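Side-chain contacts in 3-oxosteroid 1-dehydrogenase (Sterolibacterium denitrificans, PDB 7P18), which probably catalyses the FAD-dependent 1-dehydrogenation of 3-oxosteroids to 3-oxo-Delta(1)-steroids, passing the hydrogens on to an acceptor: residues 44-49 against 541-546; 151-156 against 294-299; 273-278 against 331-336; 361-366 against 494-499. One frame throughout, in Å; residues are numbered along the deposited sequence.

Contact 1: 44-49 against 541-546. With FAD (flavin-adenine dinucleotide), chain C.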
# COMPACT_ATOMS: atom_id res chain seq x y z
N GLY A 44 6.65 -8.45 5.18
CA GLY A 44 6.99 -7.02 4.97
C GLY A 44 5.78 -6.11 4.95
O GLY A 44 4.76 -6.44 5.59
N THR A 45 5.84 -5.00 4.21
CA THR A 45 4.70 -4.04 4.09
C THR A 45 3.51 -4.78 3.51
O THR A 45 2.37 -4.45 3.85
CB THR A 45 5.05 -2.82 3.24
OG1 THR A 45 6.36 -2.33 3.55
CG2 THR A 45 4.02 -1.73 3.40
N SER A 46 3.77 -5.77 2.64
CA SER A 46 2.71 -6.52 1.95
C SER A 46 1.74 -7.07 3.02
O SER A 46 0.51 -6.96 2.86
CB SER A 46 3.36 -7.61 1.09
OG SER A 46 4.24 -7.05 0.11
N ALA A 47 2.30 -7.62 4.09
CA ALA A 47 1.53 -8.29 5.16
C ALA A 47 0.60 -7.32 5.89
O ALA A 47 -0.46 -7.78 6.36
CB ALA A 47 2.49 -8.97 6.10
N VAL A 48 0.97 -6.04 5.99
CA VAL A 48 0.19 -5.02 6.75
C VAL A 48 -0.67 -4.18 5.80
O VAL A 48 -1.24 -3.19 6.23
CB VAL A 48 1.12 -4.17 7.65
CG1 VAL A 48 1.86 -5.06 8.63
CG2 VAL A 48 2.08 -3.30 6.88
N SER A 49 -0.79 -4.61 4.54
CA SER A 49 -1.46 -3.85 3.47
C SER A 49 -2.91 -4.29 3.35
O SER A 49 -3.31 -5.20 4.08
CB SER A 49 -0.72 -4.04 2.15
OG SER A 49 -1.00 -5.29 1.59
N GLY A 541 -2.37 -0.90 -7.09
CA GLY A 541 -1.39 -0.37 -8.05
C GLY A 541 0.05 -0.51 -7.60
O GLY A 541 0.90 -0.24 -8.44
N THR A 542 0.36 -1.01 -6.39
CA THR A 542 1.77 -1.36 -6.00
C THR A 542 1.91 -2.89 -5.95
O THR A 542 2.94 -3.39 -6.39
CB THR A 542 2.24 -0.71 -4.67
OG1 THR A 542 1.94 -1.52 -3.55
CG2 THR A 542 1.59 0.63 -4.46
N LEU A 543 0.98 -3.60 -5.35
CA LEU A 543 1.07 -5.05 -5.21
C LEU A 543 0.80 -5.79 -6.53
O LEU A 543 1.42 -6.86 -6.72
CB LEU A 543 0.13 -5.52 -4.11
CG LEU A 543 0.52 -5.10 -2.69
CD1 LEU A 543 -0.64 -5.44 -1.75
CD2 LEU A 543 1.77 -5.82 -2.21
N GLY A 544 -0.11 -5.32 -7.36
CA GLY A 544 -0.31 -5.91 -8.71
C GLY A 544 1.02 -5.98 -9.44
O GLY A 544 1.46 -7.05 -9.87
N PRO A 545 1.72 -4.83 -9.57
CA PRO A 545 3.03 -4.82 -10.21
C PRO A 545 4.07 -5.70 -9.52
O PRO A 545 4.83 -6.36 -10.22
CB PRO A 545 3.39 -3.34 -10.22
CG PRO A 545 2.02 -2.66 -10.37
CD PRO A 545 1.18 -3.47 -9.41
N ALA A 546 4.09 -5.72 -8.18
CA ALA A 546 5.11 -6.51 -7.44
C ALA A 546 4.93 -7.98 -7.82
O ALA A 546 5.91 -8.64 -8.23
CB ALA A 546 4.98 -6.30 -5.93
PA FAD C . 7.63 -5.37 1.23
O1A FAD C . 6.26 -5.92 1.20
O2A FAD C . 7.83 -4.35 2.32
O5B FAD C . 8.63 -6.58 1.40
C5B FAD C . 10.06 -6.32 1.44
C4B FAD C . 10.69 -7.28 2.39
O4B FAD C . 12.13 -7.27 2.18
C3B FAD C . 10.47 -6.99 3.89
O3B FAD C . 10.01 -8.15 4.57
C2B FAD C . 11.84 -6.53 4.37
O2B FAD C . 12.04 -6.72 5.77
C1B FAD C . 12.78 -7.29 3.43
N9A FAD C . 14.12 -6.72 3.30
C8A FAD C . 14.51 -5.41 3.34
N7A FAD C . 15.83 -5.27 3.30
C5A FAD C . 16.32 -6.56 3.17
C6A FAD C . 17.62 -7.09 3.06
N6A FAD C . 18.74 -6.35 3.12
N1A FAD C . 17.74 -8.43 2.95
C2A FAD C . 16.63 -9.17 2.93
N3A FAD C . 15.36 -8.80 3.10
C4A FAD C . 15.27 -7.46 3.19
N1 FAD C . -0.49 -1.50 -2.06
C2 FAD C . -1.36 -2.10 -2.90
O2 FAD C . -1.10 -2.24 -4.11
N3 FAD C . -2.53 -2.60 -2.47
C4 FAD C . -3.04 -2.29 -1.22
O4 FAD C . -4.06 -2.87 -0.85
C4X FAD C . -2.18 -1.63 -0.31
N5 FAD C . -2.62 -1.35 0.91
C5X FAD C . -1.73 -0.78 1.79
C6 FAD C . -2.14 -0.56 3.13
C7 FAD C . -1.25 -0.11 4.10
C7M FAD C . -1.71 0.09 5.53
C8 FAD C . 0.10 0.07 3.75
C8M FAD C . 1.10 0.53 4.79
C9 FAD C . 0.49 -0.06 2.43
C9A FAD C . -0.39 -0.54 1.44
N10 FAD C . -0.01 -0.70 0.10
C10 FAD C . -0.88 -1.28 -0.82
C1' FAD C . 1.39 -0.52 -0.32
C2' FAD C . 2.11 -1.88 -0.32
O2' FAD C . 1.99 -2.57 0.92
C3' FAD C . 3.60 -1.77 -0.69
O3' FAD C . 3.81 -0.81 -1.73
C4' FAD C . 4.16 -3.13 -1.06
O4' FAD C . 3.88 -4.02 0.01
C5' FAD C . 5.64 -3.12 -1.36
O5' FAD C . 6.01 -4.50 -1.58
P FAD C . 7.55 -4.91 -1.67
O1P FAD C . 7.48 -6.36 -1.87
O2P FAD C . 8.32 -4.03 -2.55
O3P FAD C . 8.08 -4.65 -0.15

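Contact 2: 151-156 against 294-299. With FAD (flavin-adenine dinucleotide), chain C.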
# COMPACT_ATOMS: atom_id res chain seq x y z
N MET A 151 2.22 -9.26 11.63
CA MET A 151 0.77 -9.27 11.94
C MET A 151 0.13 -7.96 11.48
O MET A 151 0.78 -6.89 11.52
CB MET A 151 0.49 -9.52 13.42
CG MET A 151 0.97 -10.88 13.87
SD MET A 151 0.20 -12.32 13.10
CE MET A 151 -1.52 -12.00 13.43
N ALA A 152 -1.12 -8.06 11.05
CA ALA A 152 -1.96 -6.93 10.62
C ALA A 152 -1.99 -5.87 11.73
O ALA A 152 -2.07 -6.23 12.92
CB ALA A 152 -3.35 -7.42 10.27
N TYR A 153 -1.93 -4.61 11.33
CA TYR A 153 -2.20 -3.44 12.20
C TYR A 153 -3.64 -3.56 12.74
O TYR A 153 -4.56 -3.92 11.99
CB TYR A 153 -1.96 -2.15 11.43
CG TYR A 153 -0.56 -1.91 10.90
CD1 TYR A 153 0.59 -2.29 11.59
CD2 TYR A 153 -0.39 -1.22 9.71
CE1 TYR A 153 1.86 -2.00 11.10
CE2 TYR A 153 0.87 -0.92 9.21
CZ TYR A 153 2.01 -1.32 9.91
OH TYR A 153 3.24 -0.98 9.40
N THR A 154 -3.85 -3.33 14.04
CA THR A 154 -5.10 -3.75 14.74
C THR A 154 -6.27 -2.92 14.20
O THR A 154 -7.42 -3.40 14.26
CB THR A 154 -4.97 -3.65 16.27
OG1 THR A 154 -4.76 -2.27 16.57
CG2 THR A 154 -3.84 -4.48 16.85
N GLY A 155 -5.98 -1.75 13.62
CA GLY A 155 -6.95 -0.89 12.93
C GLY A 155 -7.60 -1.55 11.73
O GLY A 155 -8.64 -1.06 11.32
N THR A 156 -6.97 -2.56 11.11
CA THR A 156 -7.54 -3.26 9.92
C THR A 156 -8.51 -4.34 10.37
O THR A 156 -9.08 -5.04 9.49
CB THR A 156 -6.46 -3.84 8.99
OG1 THR A 156 -5.72 -4.86 9.65
CG2 THR A 156 -5.52 -2.79 8.43
N ALA A 294 4.10 4.80 7.01
CA ALA A 294 3.12 3.81 7.49
C ALA A 294 3.69 2.39 7.40
O ALA A 294 3.01 1.47 7.75
CB ALA A 294 1.86 3.93 6.66
N THR A 295 4.94 2.23 6.97
CA THR A 295 5.54 0.92 6.68
C THR A 295 6.15 0.31 7.94
O THR A 295 6.40 1.02 8.93
CB THR A 295 6.65 1.04 5.64
OG1 THR A 295 7.65 1.94 6.14
CG2 THR A 295 6.11 1.55 4.31
N PRO A 296 6.47 -0.99 7.89
CA PRO A 296 7.32 -1.60 8.90
C PRO A 296 8.74 -1.02 8.89
O PRO A 296 9.07 -0.13 8.11
CB PRO A 296 7.30 -3.10 8.57
CG PRO A 296 6.04 -3.27 7.74
CD PRO A 296 5.92 -1.99 6.96
N PRO A 297 9.63 -1.47 9.81
CA PRO A 297 10.89 -0.76 10.03
C PRO A 297 12.02 -0.91 8.99
O PRO A 297 12.93 -0.12 9.03
CB PRO A 297 11.36 -1.38 11.37
CG PRO A 297 10.13 -1.96 11.99
CD PRO A 297 9.34 -2.50 10.82
N HIS A 298 12.06 -2.03 8.26
CA HIS A 298 13.32 -2.43 7.56
C HIS A 298 13.64 -1.90 6.15
O HIS A 298 14.85 -1.89 5.83
CB HIS A 298 13.45 -3.96 7.59
CG HIS A 298 13.02 -4.58 8.88
ND1 HIS A 298 13.79 -4.50 10.02
CD2 HIS A 298 11.91 -5.28 9.21
CE1 HIS A 298 13.17 -5.13 11.01
NE2 HIS A 298 12.02 -5.61 10.53
N ASN A 299 12.68 -1.49 5.33
CA ASN A 299 13.07 -1.15 3.93
C ASN A 299 13.98 0.08 3.95
O ASN A 299 13.49 1.22 3.97
CB ASN A 299 11.85 -0.99 3.01
CG ASN A 299 10.99 -2.22 3.00
OD1 ASN A 299 11.41 -3.31 3.44
ND2 ASN A 299 9.78 -2.07 2.48
PA FAD C . 7.63 -5.37 1.23
O1A FAD C . 6.26 -5.92 1.20
O2A FAD C . 7.83 -4.35 2.32
O5B FAD C . 8.63 -6.58 1.40
C5B FAD C . 10.06 -6.32 1.44
C4B FAD C . 10.69 -7.28 2.39
O4B FAD C . 12.13 -7.27 2.18
C3B FAD C . 10.47 -6.99 3.89
O3B FAD C . 10.01 -8.15 4.57
C2B FAD C . 11.84 -6.53 4.37
O2B FAD C . 12.04 -6.72 5.77
C1B FAD C . 12.78 -7.29 3.43
N9A FAD C . 14.12 -6.72 3.30
C8A FAD C . 14.51 -5.41 3.34
N7A FAD C . 15.83 -5.27 3.30
C5A FAD C . 16.32 -6.56 3.17
C6A FAD C . 17.62 -7.09 3.06
N6A FAD C . 18.74 -6.35 3.12
N1A FAD C . 17.74 -8.43 2.95
C2A FAD C . 16.63 -9.17 2.93
N3A FAD C . 15.36 -8.80 3.10
C4A FAD C . 15.27 -7.46 3.19
N1 FAD C . -0.49 -1.50 -2.06
C2 FAD C . -1.36 -2.10 -2.90
O2 FAD C . -1.10 -2.24 -4.11
N3 FAD C . -2.53 -2.60 -2.47
C4 FAD C . -3.04 -2.29 -1.22
O4 FAD C . -4.06 -2.87 -0.85
C4X FAD C . -2.18 -1.63 -0.31
N5 FAD C . -2.62 -1.35 0.91
C5X FAD C . -1.73 -0.78 1.79
C6 FAD C . -2.14 -0.56 3.13
C7 FAD C . -1.25 -0.11 4.10
C7M FAD C . -1.71 0.09 5.53
C8 FAD C . 0.10 0.07 3.75
C8M FAD C . 1.10 0.53 4.79
C9 FAD C . 0.49 -0.06 2.43
C9A FAD C . -0.39 -0.54 1.44
N10 FAD C . -0.01 -0.70 0.10
C10 FAD C . -0.88 -1.28 -0.82
C1' FAD C . 1.39 -0.52 -0.32
C2' FAD C . 2.11 -1.88 -0.32
O2' FAD C . 1.99 -2.57 0.92
C3' FAD C . 3.60 -1.77 -0.69
O3' FAD C . 3.81 -0.81 -1.73
C4' FAD C . 4.16 -3.13 -1.06
O4' FAD C . 3.88 -4.02 0.01
C5' FAD C . 5.64 -3.12 -1.36
O5' FAD C . 6.01 -4.50 -1.58
P FAD C . 7.55 -4.91 -1.67
O1P FAD C . 7.48 -6.36 -1.87
O2P FAD C . 8.32 -4.03 -2.55
O3P FAD C . 8.08 -4.65 -0.15

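Contact 3: 273-278 against 331-336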
# COMPACT_ATOMS: atom_id res chain seq x y z
N PHE A 273 13.21 2.34 0.19
CA PHE A 273 14.21 3.00 1.09
C PHE A 273 13.50 3.99 2.02
O PHE A 273 14.20 4.85 2.58
CB PHE A 273 15.30 3.64 0.23
CG PHE A 273 14.90 4.77 -0.68
CD1 PHE A 273 14.89 6.08 -0.25
CD2 PHE A 273 14.61 4.53 -2.01
CE1 PHE A 273 14.59 7.11 -1.10
CE2 PHE A 273 14.30 5.58 -2.86
CZ PHE A 273 14.28 6.86 -2.41
N GLU A 274 12.18 3.85 2.24
CA GLU A 274 11.37 4.82 3.04
C GLU A 274 11.91 4.93 4.48
O GLU A 274 11.71 6.00 5.06
CB GLU A 274 9.87 4.49 3.06
CG GLU A 274 9.50 3.12 3.60
CD GLU A 274 9.59 1.92 2.67
OE1 GLU A 274 10.06 2.11 1.51
OE2 GLU A 274 9.22 0.81 3.10
N ARG A 275 12.53 3.87 5.01
CA ARG A 275 13.06 3.86 6.41
C ARG A 275 14.53 4.31 6.49
O ARG A 275 15.08 4.31 7.60
CB ARG A 275 12.85 2.49 7.02
CG ARG A 275 11.40 2.18 7.34
CD ARG A 275 10.86 2.93 8.55
NE ARG A 275 9.40 2.90 8.70
CZ ARG A 275 8.70 3.70 9.51
NH1 ARG A 275 9.34 4.59 10.26
NH2 ARG A 275 7.38 3.65 9.56
N ASN A 276 15.12 4.80 5.39
CA ASN A 276 16.53 5.28 5.37
C ASN A 276 16.51 6.79 5.21
O ASN A 276 16.30 7.31 4.09
CB ASN A 276 17.35 4.52 4.31
CG ASN A 276 18.80 4.94 4.27
OD1 ASN A 276 19.12 6.09 4.54
ND2 ASN A 276 19.68 4.05 3.82
N GLN A 277 16.68 7.52 6.33
CA GLN A 277 16.55 9.00 6.31
C GLN A 277 17.61 9.60 5.39
O GLN A 277 17.33 10.61 4.72
CB GLN A 277 16.62 9.55 7.75
CG GLN A 277 16.50 11.05 7.80
CD GLN A 277 15.09 11.48 7.54
OE1 GLN A 277 14.16 10.75 7.87
NE2 GLN A 277 14.94 12.68 7.05
N GLN A 278 18.82 9.04 5.34
CA GLN A 278 19.88 9.61 4.45
C GLN A 278 19.42 9.51 2.98
O GLN A 278 19.55 10.48 2.21
CB GLN A 278 21.19 8.85 4.69
CG GLN A 278 22.30 9.22 3.72
CD GLN A 278 22.27 8.46 2.40
OE1 GLN A 278 22.19 7.23 2.34
NE2 GLN A 278 22.39 9.21 1.31
N GLU A 331 3.32 3.76 18.81
CA GLU A 331 3.28 2.93 17.57
C GLU A 331 4.44 3.34 16.65
O GLU A 331 4.65 4.53 16.42
CB GLU A 331 1.90 3.00 16.94
CG GLU A 331 0.88 2.21 17.74
CD GLU A 331 -0.50 2.13 17.13
OE1 GLU A 331 -0.68 2.55 15.95
OE2 GLU A 331 -1.42 1.68 17.85
N ALA A 332 5.20 2.36 16.19
CA ALA A 332 6.44 2.58 15.40
C ALA A 332 6.10 3.19 14.03
O ALA A 332 6.93 3.93 13.50
CB ALA A 332 7.18 1.27 15.28
N ALA A 333 4.92 2.88 13.47
CA ALA A 333 4.47 3.40 12.16
C ALA A 333 3.32 4.40 12.36
O ALA A 333 2.58 4.22 13.31
CB ALA A 333 4.03 2.24 11.29
N GLN A 334 3.22 5.41 11.51
CA GLN A 334 2.05 6.32 11.47
C GLN A 334 0.90 5.62 10.71
O GLN A 334 1.15 4.72 9.89
CB GLN A 334 2.46 7.68 10.96
CG GLN A 334 3.49 8.31 11.91
CD GLN A 334 3.52 9.81 11.90
OE1 GLN A 334 4.21 10.41 12.72
NE2 GLN A 334 2.87 10.42 10.92
N THR A 335 -0.34 5.99 11.03
CA THR A 335 -1.55 5.39 10.41
C THR A 335 -1.90 6.19 9.16
O THR A 335 -2.09 7.44 9.23
CB THR A 335 -2.73 5.38 11.38
OG1 THR A 335 -2.33 4.58 12.49
CG2 THR A 335 -3.96 4.73 10.78
N GLY A 336 -2.03 5.50 8.02
CA GLY A 336 -2.47 6.19 6.80
C GLY A 336 -3.97 6.44 6.79
O GLY A 336 -4.73 5.60 7.32
O HOH W 1 7.06 5.73 11.62

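Contact 4: 361-366 against 494-499. With FAD (flavin-adenine dinucleotide), chain C.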
# COMPACT_ATOMS: atom_id res chain seq x y z
N SER A 361 -9.22 13.21 -2.78
CA SER A 361 -8.15 12.87 -3.76
C SER A 361 -7.61 11.47 -3.42
O SER A 361 -7.40 11.14 -2.26
CB SER A 361 -7.05 13.89 -3.77
OG SER A 361 -5.91 13.42 -4.50
N PRO A 362 -7.27 10.64 -4.43
CA PRO A 362 -6.41 9.49 -4.17
C PRO A 362 -5.19 9.95 -3.35
O PRO A 362 -4.72 11.07 -3.56
CB PRO A 362 -5.99 9.02 -5.57
CG PRO A 362 -7.16 9.47 -6.45
CD PRO A 362 -7.58 10.81 -5.86
N TYR A 363 -4.70 9.06 -2.48
CA TYR A 363 -3.63 9.39 -1.49
C TYR A 363 -2.34 9.81 -2.19
O TYR A 363 -1.65 10.72 -1.65
CB TYR A 363 -3.39 8.26 -0.50
CG TYR A 363 -3.66 6.87 -1.00
CD1 TYR A 363 -4.96 6.40 -1.08
CD2 TYR A 363 -2.65 6.01 -1.35
CE1 TYR A 363 -5.25 5.12 -1.51
CE2 TYR A 363 -2.92 4.71 -1.80
CZ TYR A 363 -4.22 4.28 -1.91
OH TYR A 363 -4.55 3.02 -2.38
N LEU A 364 -1.96 9.22 -3.33
CA LEU A 364 -0.71 9.64 -4.02
C LEU A 364 -0.76 11.12 -4.38
O LEU A 364 0.18 11.88 -4.04
CB LEU A 364 -0.49 8.78 -5.27
CG LEU A 364 0.74 9.13 -6.08
CD1 LEU A 364 2.02 8.77 -5.36
CD2 LEU A 364 0.73 8.41 -7.43
N GLU A 365 -1.84 11.54 -5.03
CA GLU A 365 -2.00 12.94 -5.49
C GLU A 365 -2.18 13.86 -4.28
O GLU A 365 -1.74 15.01 -4.38
CB GLU A 365 -3.17 13.04 -6.47
CG GLU A 365 -2.75 12.59 -7.88
CD GLU A 365 -2.67 11.11 -8.10
OE1 GLU A 365 -3.33 10.39 -7.32
OE2 GLU A 365 -1.93 10.68 -9.04
N PHE A 366 -2.80 13.36 -3.20
CA PHE A 366 -2.96 14.15 -1.95
C PHE A 366 -1.57 14.53 -1.40
O PHE A 366 -1.33 15.71 -1.14
CB PHE A 366 -3.83 13.36 -0.98
CG PHE A 366 -4.22 14.14 0.26
CD1 PHE A 366 -3.28 14.37 1.24
CD2 PHE A 366 -5.53 14.56 0.46
CE1 PHE A 366 -3.61 15.08 2.38
CE2 PHE A 366 -5.88 15.23 1.62
CZ PHE A 366 -4.91 15.48 2.58
N GLY A 494 3.04 11.32 4.77
CA GLY A 494 3.44 9.92 4.95
C GLY A 494 3.61 9.19 3.62
O GLY A 494 3.52 9.81 2.56
N ASP A 495 3.89 7.90 3.72
CA ASP A 495 4.12 7.01 2.57
C ASP A 495 3.81 5.58 3.00
O ASP A 495 3.80 5.27 4.19
CB ASP A 495 5.57 7.15 2.06
CG ASP A 495 6.58 6.61 3.05
OD1 ASP A 495 6.62 5.38 3.25
OD2 ASP A 495 7.20 7.48 3.73
N ILE A 496 3.58 4.75 2.01
CA ILE A 496 3.48 3.28 2.11
C ILE A 496 4.67 2.65 1.39
O ILE A 496 4.59 1.46 1.06
CB ILE A 496 2.09 2.84 1.59
CG1 ILE A 496 1.87 3.15 0.10
CG2 ILE A 496 1.02 3.48 2.45
CD1 ILE A 496 0.47 2.75 -0.42
N GLY A 497 5.77 3.37 1.27
CA GLY A 497 6.98 2.91 0.55
C GLY A 497 7.45 3.97 -0.42
O GLY A 497 6.67 4.84 -0.77
N THR A 498 8.71 3.87 -0.88
CA THR A 498 9.22 4.66 -2.00
C THR A 498 8.74 4.03 -3.33
O THR A 498 8.41 2.82 -3.37
CB THR A 498 10.74 4.81 -1.86
OG1 THR A 498 11.22 3.49 -1.59
CG2 THR A 498 11.05 5.76 -0.72
N LYS A 499 8.67 4.83 -4.37
CA LYS A 499 8.05 4.51 -5.68
C LYS A 499 9.11 4.31 -6.77
O LYS A 499 8.83 3.62 -7.78
CB LYS A 499 7.14 5.67 -6.07
CG LYS A 499 6.12 5.42 -7.17
CD LYS A 499 5.36 6.67 -7.60
CE LYS A 499 3.97 6.42 -8.14
NZ LYS A 499 3.95 5.40 -9.23
PA FAD C . 7.63 -5.37 1.23
O1A FAD C . 6.26 -5.92 1.20
O2A FAD C . 7.83 -4.35 2.32
O5B FAD C . 8.63 -6.58 1.40
C5B FAD C . 10.06 -6.32 1.44
C4B FAD C . 10.69 -7.28 2.39
O4B FAD C . 12.13 -7.27 2.18
C3B FAD C . 10.47 -6.99 3.89
O3B FAD C . 10.01 -8.15 4.57
C2B FAD C . 11.84 -6.53 4.37
O2B FAD C . 12.04 -6.72 5.77
C1B FAD C . 12.78 -7.29 3.43
N9A FAD C . 14.12 -6.72 3.30
C8A FAD C . 14.51 -5.41 3.34
N7A FAD C . 15.83 -5.27 3.30
C5A FAD C . 16.32 -6.56 3.17
C6A FAD C . 17.62 -7.09 3.06
N6A FAD C . 18.74 -6.35 3.12
N1A FAD C . 17.74 -8.43 2.95
C2A FAD C . 16.63 -9.17 2.93
N3A FAD C . 15.36 -8.80 3.10
C4A FAD C . 15.27 -7.46 3.19
N1 FAD C . -0.49 -1.50 -2.06
C2 FAD C . -1.36 -2.10 -2.90
O2 FAD C . -1.10 -2.24 -4.11
N3 FAD C . -2.53 -2.60 -2.47
C4 FAD C . -3.04 -2.29 -1.22
O4 FAD C . -4.06 -2.87 -0.85
C4X FAD C . -2.18 -1.63 -0.31
N5 FAD C . -2.62 -1.35 0.91
C5X FAD C . -1.73 -0.78 1.79
C6 FAD C . -2.14 -0.56 3.13
C7 FAD C . -1.25 -0.11 4.10
C7M FAD C . -1.71 0.09 5.53
C8 FAD C . 0.10 0.07 3.75
C8M FAD C . 1.10 0.53 4.79
C9 FAD C . 0.49 -0.06 2.43
C9A FAD C . -0.39 -0.54 1.44
N10 FAD C . -0.01 -0.70 0.10
C10 FAD C . -0.88 -1.28 -0.82
C1' FAD C . 1.39 -0.52 -0.32
C2' FAD C . 2.11 -1.88 -0.32
O2' FAD C . 1.99 -2.57 0.92
C3' FAD C . 3.60 -1.77 -0.69
O3' FAD C . 3.81 -0.81 -1.73
C4' FAD C . 4.16 -3.13 -1.06
O4' FAD C . 3.88 -4.02 0.01
C5' FAD C . 5.64 -3.12 -1.36
O5' FAD C . 6.01 -4.50 -1.58
P FAD C . 7.55 -4.91 -1.67
O1P FAD C . 7.48 -6.36 -1.87
O2P FAD C . 8.32 -4.03 -2.55
O3P FAD C . 8.08 -4.65 -0.15

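Contact 1: 44-49 against 541-546
Leu-543 spreads its two methyls between a pair of serines: CD1 lies 3.4 Å from Ser-49 OG and CD2 lies 3.6 Å from Ser-46 OG. With CG turned beside its own backbone N (chi1 -69°), CG lies against flavin C2 and CD1 against N3, a hydrocarbon contact with the ring system whose O2 and N1 are bonded by polar groups. Both serine hydroxyls find their polar partners elsewhere. Ser-49 OG donates to the carbonyl O of Ser-46, 2.6 Å away, while its CB rests on the isoalloxazine at C5X. Ser-46 OG gives its proton to FAD O1A at 2.6 Å and accepts from FAD O4'; Ser-46 N also donates to O1A. Thr-45 has OG1 beside its backbone N (chi1 -43°), which lets both atoms bond the same phosphate oxygen, O2A; CG2 is thereby swung toward the ribityl O2'. A side chain on Gly-44 would run into FAD O5B. Across the cofactor, Thr-542 OG1 accepts from FAD O3' at 2.7 Å and donates to FAD N1 at 2.9 Å. The backbone N atoms of Thr-542 and Leu-543 both donate to FAD O2, the latter at 2.8 Å and nearly straight (171°). The four donors on the PA phosphate would partly offset its charge, and the N-terminal end of helix 543-559 at O2 would probably stabilise negative charge on the N1-C2-O2 side of a reduced flavin.

Contact 2: 151-156 against 294-299
Tyr-153 bridges to the loop 294-299 with its hydroxyl, which donates to the carbonyl O of Ala-294. Along 151-156, Met-151 and Ala-152 come first and lean on Arg-206 of strand 205-206. The tyrosine follows; its CG is anti to its own carbonyl carbon (chi1 -61°), and the ring extends toward 294-299 until OH is 3.0 Å from Ala-294 O, which lies at the ring edge near its plane. Taken from the acceptor, the donor stands 28° out of the carbonyl plane. The same OH also touches the Pro-296 ring at CD, 3.8 Å away, while Val-48 packs on the tyrosine. Thr-156 then closes the short 3-10 turn: both its N and its OG1 bond Tyr-153 O, OG1 at 2.8 Å. A phenylalanine in place of this tyrosine would probably keep much of the ring packing but leave Ala-294 O without this donor and the ring freer to shift. Farther along the partner loop, Asn-299 ND2 bonds FAD O2A at 3.0 Å in an almost straight line (178°). One directional phenol bond thus ties the partly exposed 151-156 loop to the segment whose Asn-299 binds the cofactor.

Contact 3: 273-278 against 331-336
Arg-275 points its guanidinium group obliquely at the backbone of Ala-332 and Ala-333, with NH2 lying 3.9 Å from Ala-333 CA and 4.0 Å from Ala-333 CB. The chain leaves the backbone pointing neither toward nor away from 331-336, bends at chi2 (-73°) and then extends so that the guanidinium arrives. Direct packing there is slight, and a water does the joining: it sits at the edge of the guanidinium, in its plane, takes a hydrogen bond from NH1 at 2.9 Å and lies 2.6 Å from Ala-332 O, to which it can donate. The other nitrogens are occupied by the loop 294-299: NH2 donates to Thr-295 O, and NE makes a weak bond to Pro-296 O. Two carbonyls and a water suit arginine, which has several N-H groups to offer. Residues 273-276 form a type I beta turn, closed by Asn-276 N to Phe-273 O at 3.0 Å. Asn-276 then serves as N-cap of helix 277-283, its OD1 bonding Met-279 N. On the other side, strand 335-336 pairs antiparallel with strand 320-326 through Thr-335 and Ile-326, placing the bridge between that sheet's margin and the helix start.

Contact 4: 361-366 against 494-499
The first turn of helix 363-377 meets the corner of strand 486-502 beside the steroid pocket, which Tyr-363 lines, and the flavin, which Ile-496 touches. Tyr-363 CE2 approaches Ile-496 CD1 to 4.2 Å, the two side chains crossing at about a right angle. The tyrosine OH bonds Tyr-118 OH, and its ring makes edge-to-face contacts with Phe-338 and Tyr-536. Ile-496 holds CG1 between its backbone N and carbonyl carbon (chi1 63°), which puts CD1 3.4 Å from FAD C1'; its CB lies 3.4 Å from FAD C9. Cut back to an alanine, Ile-496 would lose CG1, CG2 and CD1, which would probably open a gap between Tyr-363 and FAD C1' and N10. The corner itself is an Asx turn: Asp-495 OD1 accepts from Gly-497 N at 2.9 Å with its anti lone pair, and its OD2 forms a salt bridge with Arg-280. Gly-497 suits its backbone angles, where a side chain would collide with the carbonyl O of Ile-496. Past the corner, Lys-499 lays its CE against Leu-364 CD2, 3.9 Å away, again crossing squarely; the chain then bends at chi4 (-52°) to let NZ bond the carbonyls of Gly-533 and Ala-535.

In the fold
Contacts 1, 2 and 4 all touch FAD, and contact 3 adjoins each of them. Contact 1 meets contact 2 where Thr-45 OG1 lies 3.5 Å from Pro-296 CD, and contact 4 where Thr-45 CG2 lies 4.0 Å from Ile-496 O. The centres of contacts 2 and 3 are about 10 Å apart, and Asn-299 ND2, 3.0 Å from Glu-274 OE2, links them. Contacts 2 and 4 join backbone to backbone, Ala-294 N being 2.9 Å from Asp-495 O, and contact 3 reaches 494-499 through Phe-273 N, 2.9 Å from Thr-498 OG1. Contact 4 continues to the steroid: the side chain of Tyr-363 is about 3 Å from the bound androsta-1,4-diene-3,17-dione, nearest atoms.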